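Long-range contacts in putative iron binding protein (Bordetella pertussis Tohama I, PDB 1Y9U), which binds ferric iron through tyrosine side chains and probably serves as a periplasmic carrier that hands the metal on for uptake: residues A[134-139]-A[193-198]; A[262-267]-A[278-283]. All blocks are in the same frame, centred on the assembly; numbering follows the deposited sequence.

Contact 1: A[134-139]-A[193-198]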
ATOM      1  N   VAL A 134     -18.793 -13.657  -0.601  1.00 10.26           N
ATOM      2  CA  VAL A 134     -17.495 -12.963  -0.649  1.00  9.46           C
ATOM      3  C   VAL A 134     -17.088 -12.575  -2.068  1.00  9.96           C
ATOM      4  O   VAL A 134     -17.145 -13.376  -2.976  1.00 11.23           O
ATOM      5  CB  VAL A 134     -16.382 -13.860  -0.036  1.00  9.39           C
ATOM      6  CG1 VAL A 134     -15.046 -13.155  -0.073  1.00  9.93           C
ATOM      7  CG2 VAL A 134     -16.740 -14.267   1.385  1.00  9.75           C
ATOM      8  N   CYS A 135     -16.667 -11.320  -2.228  1.00  9.85           N
ATOM      9  CA  CYS A 135     -16.083 -10.839  -3.476  1.00 10.20           C
ATOM     10  C   CYS A 135     -14.609 -10.494  -3.270  1.00  9.61           C
ATOM     11  O   CYS A 135     -14.222  -9.959  -2.224  1.00  9.81           O
ATOM     12  CB  CYS A 135     -16.786  -9.585  -3.986  1.00 10.89           C
ATOM     13  SG  CYS A 135     -18.437  -9.812  -4.673  1.00 13.58           S
ATOM     14  N   ILE A 136     -13.808 -10.763  -4.289  1.00  9.37           N
ATOM     15  CA  ILE A 136     -12.387 -10.445  -4.292  1.00  9.48           C
ATOM     16  C   ILE A 136     -11.856 -10.451  -5.713  1.00  9.70           C
ATOM     17  O   ILE A 136     -12.402 -11.150  -6.571  1.00 10.07           O
ATOM     18  CB  ILE A 136     -11.610 -11.427  -3.385  1.00 10.47           C
ATOM     19  CG1 ILE A 136     -10.252 -10.859  -2.995  1.00 10.84           C
ATOM     20  CG2 ILE A 136     -11.467 -12.788  -4.048  1.00 10.06           C
ATOM     21  CD1 ILE A 136      -9.472 -11.723  -2.004  1.00 11.42           C
ATOM     22  N   ARG A 137     -10.808  -9.660  -5.964  1.00  9.30           N
ATOM     23  CA  ARG A 137     -10.115  -9.722  -7.253  1.00  9.81           C
ATOM     24  C   ARG A 137      -9.184 -10.939  -7.318  1.00  9.88           C
ATOM     25  O   ARG A 137      -9.015 -11.657  -6.348  1.00  9.92           O
ATOM     26  CB  ARG A 137      -9.336  -8.425  -7.479  1.00  9.72           C
ATOM     27  CG  ARG A 137      -8.019  -8.329  -6.726  1.00 10.88           C
ATOM     28  CD  ARG A 137      -7.349  -6.993  -6.824  1.00 11.58           C
ATOM     29  NE  ARG A 137      -7.131  -6.611  -8.207  1.00 11.60           N
ATOM     30  CZ  ARG A 137      -7.092  -5.347  -8.625  1.00 13.09           C
ATOM     31  NH1 ARG A 137      -7.242  -4.345  -7.762  1.00 14.48           N
ATOM     32  NH2 ARG A 137      -6.882  -5.093  -9.905  1.00 15.14           N
ATOM     33  N   SER A 138      -8.549 -11.143  -8.467  1.00 10.77           N
ATOM     34  CA  SER A 138      -7.618 -12.259  -8.652  1.00 10.96           C
ATOM     35  C   SER A 138      -6.688 -12.452  -7.478  1.00 10.73           C
ATOM     36  O   SER A 138      -6.072 -11.502  -6.984  1.00 11.14           O
ATOM     37  CB  SER A 138      -6.774 -12.012  -9.900  1.00 11.54           C
ATOM     38  OG  SER A 138      -5.708 -12.923  -9.983  1.00 12.98           O
ATOM     39  N   GLY A 139      -6.545 -13.697  -7.042  1.00 10.86           N
ATOM     40  CA  GLY A 139      -5.595 -14.027  -6.006  1.00 10.73           C
ATOM     41  C   GLY A 139      -4.134 -13.768  -6.341  1.00 10.83           C
ATOM     42  O   GLY A 139      -3.318 -13.681  -5.439  1.00 10.39           O
ATOM     43  N   ILE A 193     -19.613  -9.077   1.691  1.00  9.84           N
ATOM     44  CA  ILE A 193     -18.307  -8.625   2.155  1.00  9.46           C
ATOM     45  C   ILE A 193     -17.253  -8.928   1.099  1.00  8.72           C
ATOM     46  O   ILE A 193     -17.462  -9.739   0.209  1.00  9.20           O
ATOM     47  CB  ILE A 193     -17.889  -9.295   3.509  1.00  9.86           C
ATOM     48  CG1 ILE A 193     -17.640 -10.805   3.339  1.00 10.05           C
ATOM     49  CG2 ILE A 193     -18.918  -9.032   4.590  1.00 10.39           C
ATOM     50  CD1 ILE A 193     -17.216 -11.483   4.651  1.00 10.45           C
ATOM     51  N   GLY A 194     -16.100  -8.284   1.203  1.00  8.66           N
ATOM     52  CA  GLY A 194     -14.977  -8.628   0.336  1.00  8.93           C
ATOM     53  C   GLY A 194     -13.720  -7.935   0.765  1.00  8.54           C
ATOM     54  O   GLY A 194     -13.788  -6.952   1.484  1.00  9.00           O
ATOM     55  N   LEU A 195     -12.578  -8.426   0.313  1.00  8.87           N
ATOM     56  CA  LEU A 195     -11.297  -7.816   0.664  1.00  9.23           C
ATOM     57  C   LEU A 195     -10.890  -6.870  -0.430  1.00  8.91           C
ATOM     58  O   LEU A 195     -10.956  -7.210  -1.608  1.00  9.54           O
ATOM     59  CB  LEU A 195     -10.192  -8.871   0.815  1.00 10.21           C
ATOM     60  CG  LEU A 195     -10.195  -9.703   2.087  1.00 11.68           C
ATOM     61  CD1 LEU A 195      -9.152 -10.820   1.969  1.00 13.89           C
ATOM     62  CD2 LEU A 195      -9.929  -8.830   3.299  1.00 14.24           C
ATOM     63  N   ALA A 196     -10.482  -5.672  -0.028  1.00  9.01           N
ATOM     64  CA  ALA A 196     -10.093  -4.616  -0.948  1.00  8.62           C
ATOM     65  C   ALA A 196      -9.403  -3.511  -0.156  1.00  8.28           C
ATOM     66  O   ALA A 196      -9.496  -3.453   1.068  1.00  8.89           O
ATOM     67  CB  ALA A 196     -11.290  -4.095  -1.706  1.00  9.03           C
ATOM     68  N   ASN A 197      -8.675  -2.632  -0.839  1.00  7.95           N
ATOM     69  CA  ASN A 197      -7.863  -1.655  -0.142  1.00  8.09           C
ATOM     70  C   ASN A 197      -8.697  -0.445   0.328  1.00  7.60           C
ATOM     71  O   ASN A 197      -9.582   0.042  -0.378  1.00  7.53           O
ATOM     72  CB  ASN A 197      -6.703  -1.210  -0.980  1.00  8.59           C
ATOM     73  CG  ASN A 197      -5.591  -2.219  -1.017  1.00 10.97           C
ATOM     74  OD1 ASN A 197      -5.604  -3.167  -0.294  1.00 13.12           O
ATOM     75  ND2 ASN A 197      -4.623  -2.007  -1.896  1.00 15.29           N
ATOM     76  N   ALA A 198      -8.385   0.059   1.518  1.00  7.96           N
ATOM     77  CA  ALA A 198      -9.165   1.114   2.149  1.00  8.74           C
ATOM     78  C   ALA A 198      -9.172   2.414   1.365  1.00 10.34           C
ATOM     79  O   ALA A 198     -10.155   3.131   1.319  1.00  9.46           O
ATOM     80  CB  ALA A 198      -8.610   1.362   3.528  1.00  8.46           C
TER
HETATM   81  O   HOH W   1     -10.171  -7.429  -4.207  1.00 10.49           O

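Contact 2: A[262-267]-A[278-283]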
ATOM      1  N   VAL A 262       8.639  12.993   4.956  1.00 10.76           N
ATOM      2  CA  VAL A 262       8.063  12.504   6.228  1.00 11.04           C
ATOM      3  C   VAL A 262       7.730  13.606   7.240  1.00 10.65           C
ATOM      4  O   VAL A 262       7.288  13.311   8.347  1.00 10.83           O
ATOM      5  CB  VAL A 262       8.939  11.418   6.892  1.00 10.90           C
ATOM      6  CG1 VAL A 262       9.137  10.274   5.900  1.00 12.39           C
ATOM      7  CG2 VAL A 262      10.240  11.982   7.424  1.00 11.15           C
ATOM      8  N   SER A 263       7.892  14.871   6.843  1.00 10.95           N
ATOM      9  CA  SER A 263       7.492  16.007   7.662  1.00 10.48           C
ATOM     10  C   SER A 263       5.968  16.058   7.754  1.00 10.58           C
ATOM     11  O   SER A 263       5.261  15.501   6.904  1.00 10.64           O
ATOM     12  CB  SER A 263       8.036  17.314   7.078  1.00 10.46           C
ATOM     13  OG  SER A 263       7.314  17.750   5.929  1.00 11.34           O
ATOM     14  N   GLU A 264       5.437  16.695   8.793  1.00 10.50           N
ATOM     15  CA  GLU A 264       3.997  16.749   8.954  1.00 11.05           C
ATOM     16  C   GLU A 264       3.300  17.438   7.766  1.00 11.87           C
ATOM     17  O   GLU A 264       2.348  16.882   7.214  1.00 11.27           O
ATOM     18  CB  GLU A 264       3.553  17.360  10.292  1.00 11.86           C
ATOM     19  CG  GLU A 264       2.038  17.399  10.383  1.00 13.68           C
ATOM     20  CD  GLU A 264       1.450  17.697  11.746  1.00 15.62           C
ATOM     21  OE1 GLU A 264       0.233  18.022  11.782  1.00 17.45           O
ATOM     22  OE2 GLU A 264       2.159  17.573  12.776  1.00 17.55           O
ATOM     23  N   PRO A 265       3.723  18.622   7.333  1.00 12.15           N
ATOM     24  CA  PRO A 265       3.056  19.258   6.191  1.00 12.44           C
ATOM     25  C   PRO A 265       3.059  18.385   4.922  1.00 11.57           C
ATOM     26  O   PRO A 265       2.024  18.282   4.235  1.00 12.41           O
ATOM     27  CB  PRO A 265       3.837  20.564   6.005  1.00 12.78           C
ATOM     28  CG  PRO A 265       4.402  20.838   7.322  1.00 13.46           C
ATOM     29  CD  PRO A 265       4.783  19.492   7.879  1.00 11.99           C
ATOM     30  N   ALA A 266       4.177  17.749   4.611  1.00 11.12           N
ATOM     31  CA  ALA A 266       4.246  16.950   3.397  1.00 10.83           C
ATOM     32  C   ALA A 266       3.384  15.710   3.540  1.00 10.95           C
ATOM     33  O   ALA A 266       2.690  15.338   2.627  1.00 11.95           O
ATOM     34  CB  ALA A 266       5.672  16.543   3.097  1.00 11.22           C
ATOM     35  N   GLN A 267       3.450  15.057   4.688  1.00 10.39           N
ATOM     36  CA  GLN A 267       2.683  13.836   4.917  1.00 10.35           C
ATOM     37  C   GLN A 267       1.210  14.083   4.819  1.00 10.64           C
ATOM     38  O   GLN A 267       0.482  13.206   4.328  1.00 11.42           O
ATOM     39  CB  GLN A 267       3.016  13.267   6.295  1.00 10.09           C
ATOM     40  CG  GLN A 267       4.340  12.509   6.338  1.00  9.49           C
ATOM     41  CD  GLN A 267       4.162  11.089   5.859  1.00  9.66           C
ATOM     42  OE1 GLN A 267       3.422  10.348   6.476  1.00 10.06           O
ATOM     43  NE2 GLN A 267       4.801  10.725   4.753  1.00  9.27           N
ATOM     44  N   PRO A 278      -1.076   8.176   6.371  1.00  9.70           N
ATOM     45  CA  PRO A 278       0.296   8.663   6.521  1.00  9.98           C
ATOM     46  C   PRO A 278       1.125   7.766   7.423  1.00 10.16           C
ATOM     47  O   PRO A 278       0.611   7.175   8.355  1.00 11.14           O
ATOM     48  CB  PRO A 278       0.128  10.045   7.141  1.00 11.05           C
ATOM     49  CG  PRO A 278      -1.271  10.174   7.531  1.00 12.72           C
ATOM     50  CD  PRO A 278      -2.066   9.055   7.000  1.00 10.67           C
ATOM     51  N   VAL A 279       2.412   7.677   7.147  1.00  9.76           N
ATOM     52  CA  VAL A 279       3.306   6.935   8.045  1.00  9.90           C
ATOM     53  C   VAL A 279       3.589   7.684   9.354  1.00 10.40           C
ATOM     54  O   VAL A 279       3.785   7.071  10.391  1.00 11.15           O
ATOM     55  CB  VAL A 279       4.642   6.555   7.331  1.00 11.02           C
ATOM     56  CG1 VAL A 279       5.530   7.771   7.052  1.00 11.49           C
ATOM     57  CG2 VAL A 279       5.403   5.521   8.126  1.00 12.57           C
ATOM     58  N   ARG A 280       3.636   9.012   9.286  1.00  9.33           N
ATOM     59  CA  ARG A 280       3.981   9.836  10.439  1.00  9.84           C
ATOM     60  C   ARG A 280       2.797   9.934  11.381  1.00 10.35           C
ATOM     61  O   ARG A 280       1.686  10.249  10.954  1.00 10.86           O
ATOM     62  CB  ARG A 280       4.367  11.230   9.956  1.00  9.70           C
ATOM     63  CG  ARG A 280       4.788  12.201  11.041  1.00  9.87           C
ATOM     64  CD  ARG A 280       4.838  13.614  10.548  1.00 10.12           C
ATOM     65  NE  ARG A 280       5.301  14.547  11.582  1.00  9.63           N
ATOM     66  CZ  ARG A 280       6.556  14.908  11.782  1.00 10.54           C
ATOM     67  NH1 ARG A 280       7.506  14.482  10.997  1.00 10.13           N
ATOM     68  NH2 ARG A 280       6.854  15.721  12.797  1.00 10.93           N
ATOM     69  N   ALA A 281       3.030   9.691  12.677  1.00 10.47           N
ATOM     70  CA  ALA A 281       1.992   9.854  13.690  1.00 10.96           C
ATOM     71  C   ALA A 281       1.513  11.312  13.781  1.00 11.35           C
ATOM     72  O   ALA A 281       2.299  12.245  13.588  1.00 11.15           O
ATOM     73  CB  ALA A 281       2.524   9.416  15.054  1.00 11.24           C
ATOM     74  N   GLY A 282       0.246  11.510  14.118  1.00 12.09           N
ATOM     75  CA  GLY A 282      -0.276  12.824  14.387  1.00 12.76           C
ATOM     76  C   GLY A 282      -0.532  13.692  13.189  1.00 12.57           C
ATOM     77  O   GLY A 282      -0.576  14.910  13.298  1.00 15.43           O
ATOM     78  N   VAL A 283      -0.718  13.077  12.034  1.00 12.34           N
ATOM     79  CA  VAL A 283      -1.069  13.768  10.813  1.00 12.15           C
ATOM     80  C   VAL A 283      -2.579  13.749  10.580  1.00 11.81           C
ATOM     81  O   VAL A 283      -3.222  12.705  10.720  1.00 13.21           O
ATOM     82  CB  VAL A 283      -0.343  13.129   9.623  1.00 12.49           C
ATOM     83  CG1 VAL A 283      -0.825  13.684   8.305  1.00 12.75           C
ATOM     84  CG2 VAL A 283       1.153  13.338   9.782  1.00 13.63           C
TER
HETATM   85  O   HOH W   2       3.154  14.848  13.368  1.00 11.16           O
HETATM   86  O   HOH W   3       4.763  17.711  13.584  1.00 13.02           O
HETATM   87  O   HOH W   4       1.549  16.824  15.165  1.00 32.77           O

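Contact 1: A[134-139]-A[193-198]
The Ile193 carbonyl takes Cys135 N in its plane, and Cys135 N donates to Ile193 O at 3.0 Å, with 162° at the hydrogen. A second, softer donor approaches the same oxygen: Val134 CA stands 3.3 Å from Ile193 O in a CA-H...O contact. This is the parallel pairing of strand 134-135 with strand 193-197, and it frays quickly, since Leu195 N reaches Cys135 O only in a weak, bent bond of 3.4 Å. Farther on, a water replaces direct pairing, accepting from Arg137 N and donating to Leu195 O at 2.7 Å. Val134 and Ile193 project to one face of the sheet, where Val134 CG2 meets Ile193 CG1 at 4.1 Å; that ethyl arm sits between the backbone N and the carbonyl carbon (chi1 67°), which turns it to the valine. Beyond them Ile136 and Leu195 lie alongside each other, pointing the same way, with Ile136 CD1 against Leu195 CB at 4.1 Å. Leu147 of helix 142-155 packs on Leu195. Cys135 turns to the face opposite Val134 and is disulfide-bonded to Cys191, a covalent tie close to the start of the strand pair. One straight bond, one weak bond and a bridging water, backed by buried aliphatic packing, thus join an edge strand to the sheet. The segments lead to Tyr143 and to Tyr199 and Tyr200, which bind Fe(3+) in structures of this protein, although no iron is bound to this chain.

Contact 2: A[262-267]-A[278-283]
Glu264 OE2 gathers three waters and meets Arg280 through two of them. One donates to Glu264 OE2 at 2.7 Å and accepts from Arg280 NH2; another accepts from Arg280 NE at 2.8 Å and also lies within bonding range of Ala281 O. The third is close to Glu264 OE2 and, weakly, to Gly282 O. The charged groups are therefore neighbours without a direct salt bridge, Glu264 OE2 and Arg280 NE being 4.5 Å apart. The arginine runs extended from CG to NE, CG anti to the backbone N, and this carries the guanidinium across the start of helix 264-273. At its edge NH1 donates to Val262 O at 2.9 Å (155° at the hydrogen), while Glu264 N lies over one face near the rim. Gln267 points back from the first turn, its chain bent at chi2 (-83°), so that OE1 accepts from Arg280 N at 3.1 Å; the donor sits above the amide plane, 44° out of it. Val279 CG1 packs against the same oxygen at 3.4 Å. Gln267 NE2 donates to Leu261 O and Leu102 O, fixing the amide's rotation. Val283 CG2 packs on Gln267 CB at 4.0 Å and alongside the Glu264 chain, which slides past it in the opposite direction. Ser263 is the N-cap, its OG accepting weakly from Ala266 N and also hydrogen-bonded to Tyr260 O. The helix start is thus fastened to the loop that follows strand 277-278 by the buried Gln267 amide and by Arg280; the arginine's positive charge near that helix end is probably offset by the solvated Glu264 carboxylate.

After the N-terminal strands and helices the chain runs through strand 100-112, then reaches 134-139. Contact 1 closes the largely helical excursion that carries Tyr143 and brings strand 193-197 back beside strand 134-135. Contact 2 opens only after this, closing a much shorter loop in which helix 264-273 turns back through strand 277-278. The two are in series, neither nested nor crossed, on opposite sides of the chain's centre; their centres are about 28 Å apart and they do not touch. Strand 100-112 relates them, pairing antiparallel with both 193-197 and 277-278, so that one mixed sheet runs between the regions the contacts hold.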